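Local coordinates for Alpha/beta hydrolase fold protein (Ochrobactrum, PDB 4G9E) that hydrolyses the lactone ring of N-acyl homoserine lactones, probably through the ester-bond chemistry of the alpha/beta hydrolase family, at residues A25-I30 against D95-G100. Residues are numbered along the deposited sequence; the frame is centred on the assembly and turned at random.
Sequences APLLMI and DAVVFG
Leu28 is bonded to both neighbours of Val98: Leu28 N donates to Val97 O (2.9 Å) and Leu28 O accepts from Phe99 N at 2.8 Å. Val97 N to Pro26 O and Ile30 N to Phe99 O complete the parallel ladder. Val97 N to Pro26 O is the longest bond, 3.1 Å, and the most bent, 149° at the hydrogen. Pro26 O also accepts from a water, which donates to Asp95 O and so bridges the two segments where the pairing starts. Short-segment axes 4.6 Å apart and inclined by 21° fit neighbouring twisted strands. Both belong to the central sheet of the alpha/beta hydrolase fold, and Gly100 is the first glycine of the probable GxSxG nucleophile elbow. Apolar contacts follow the alternation of faces. On the face shared with Leu27 and Val97, the methyl CE of Met29 comes 3.6 Å from Phe99 CD2, meeting the ring obliquely; the bend at chi3 (79°) brings it there. Leu27 CD1 lies 3.8 Å from Val97 CG1 and also reaches Phe99 CB. Helix 255-270 covers this face, with Phe258 edge-to-face against Phe99. On the other face Leu28 and Val98 run side by side, while Ile30 CD1 touches Val98 CG1 at 3.8 Å.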
# COMPACT_ATOMS: atom_id res chain seq x y z
N ALA A 25 12.16 -13.17 7.70
CA ALA A 25 12.40 -12.07 6.78
C ALA A 25 11.40 -10.93 6.97
O ALA A 25 10.24 -11.15 7.30
CB ALA A 25 12.35 -12.58 5.35
N PRO A 26 11.85 -9.69 6.77
CA PRO A 26 10.95 -8.54 6.95
C PRO A 26 9.99 -8.30 5.79
O PRO A 26 10.32 -8.49 4.62
CB PRO A 26 11.93 -7.37 7.10
CG PRO A 26 13.14 -7.81 6.33
CD PRO A 26 13.25 -9.29 6.57
N LEU A 27 8.79 -7.84 6.16
CA LEU A 27 7.74 -7.43 5.23
C LEU A 27 7.31 -6.02 5.62
O LEU A 27 6.82 -5.81 6.73
CB LEU A 27 6.53 -8.36 5.35
CG LEU A 27 5.31 -7.92 4.54
CD1 LEU A 27 5.51 -8.18 3.05
CD2 LEU A 27 4.04 -8.59 5.04
N LEU A 28 7.50 -5.07 4.71
CA LEU A 28 6.97 -3.73 4.89
C LEU A 28 5.58 -3.69 4.28
O LEU A 28 5.42 -4.01 3.10
CB LEU A 28 7.87 -2.73 4.17
CG LEU A 28 7.32 -1.31 4.05
CD1 LEU A 28 7.13 -0.68 5.42
CD2 LEU A 28 8.27 -0.45 3.20
N MET A 29 4.58 -3.33 5.08
CA MET A 29 3.21 -3.18 4.59
C MET A 29 2.87 -1.70 4.58
O MET A 29 3.00 -1.04 5.61
CB MET A 29 2.22 -3.93 5.50
CG MET A 29 2.49 -5.42 5.59
SD MET A 29 1.25 -6.33 6.53
CE MET A 29 -0.05 -6.45 5.30
N ILE A 30 2.43 -1.20 3.42
CA ILE A 30 2.15 0.22 3.24
C ILE A 30 0.66 0.42 3.00
O ILE A 30 0.10 -0.10 2.03
CB ILE A 30 2.93 0.82 2.04
CG1 ILE A 30 4.42 0.45 2.09
CG2 ILE A 30 2.77 2.33 2.03
CD1 ILE A 30 5.19 0.91 0.87
N ASP A 95 16.33 -5.17 2.61
CA ASP A 95 15.85 -6.25 1.74
C ASP A 95 14.45 -6.76 2.08
O ASP A 95 14.14 -7.94 1.90
CB ASP A 95 16.84 -7.42 1.76
CG ASP A 95 16.98 -8.04 3.13
OD1 ASP A 95 16.48 -7.48 4.12
OD2 ASP A 95 17.62 -9.11 3.22
N ALA A 96 13.59 -5.86 2.55
CA ALA A 96 12.22 -6.25 2.81
C ALA A 96 11.51 -6.68 1.54
O ALA A 96 11.81 -6.19 0.44
CB ALA A 96 11.47 -5.10 3.46
N VAL A 97 10.57 -7.59 1.71
CA VAL A 97 9.47 -7.72 0.76
C VAL A 97 8.50 -6.58 1.07
O VAL A 97 8.32 -6.23 2.23
CB VAL A 97 8.76 -9.09 0.92
CG1 VAL A 97 7.55 -9.21 -0.01
CG2 VAL A 97 9.75 -10.23 0.68
N VAL A 98 7.91 -5.99 0.03
CA VAL A 98 6.96 -4.89 0.24
C VAL A 98 5.57 -5.31 -0.21
O VAL A 98 5.41 -5.85 -1.30
CB VAL A 98 7.42 -3.60 -0.49
CG1 VAL A 98 6.37 -2.49 -0.33
CG2 VAL A 98 8.77 -3.17 0.05
N PHE A 99 4.59 -5.07 0.66
CA PHE A 99 3.19 -5.18 0.30
C PHE A 99 2.60 -3.78 0.32
O PHE A 99 2.67 -3.10 1.34
CB PHE A 99 2.41 -6.07 1.28
CG PHE A 99 0.93 -5.97 1.10
CD1 PHE A 99 0.33 -6.56 0.01
CD2 PHE A 99 0.15 -5.20 1.95
CE1 PHE A 99 -1.03 -6.44 -0.21
CE2 PHE A 99 -1.21 -5.07 1.74
CZ PHE A 99 -1.80 -5.69 0.66
N GLY A 100 2.00 -3.36 -0.79
CA GLY A 100 1.38 -2.05 -0.84
C GLY A 100 -0.09 -2.15 -1.15
O GLY A 100 -0.49 -2.77 -2.15
O HOH W 1 12.56 -9.85 3.31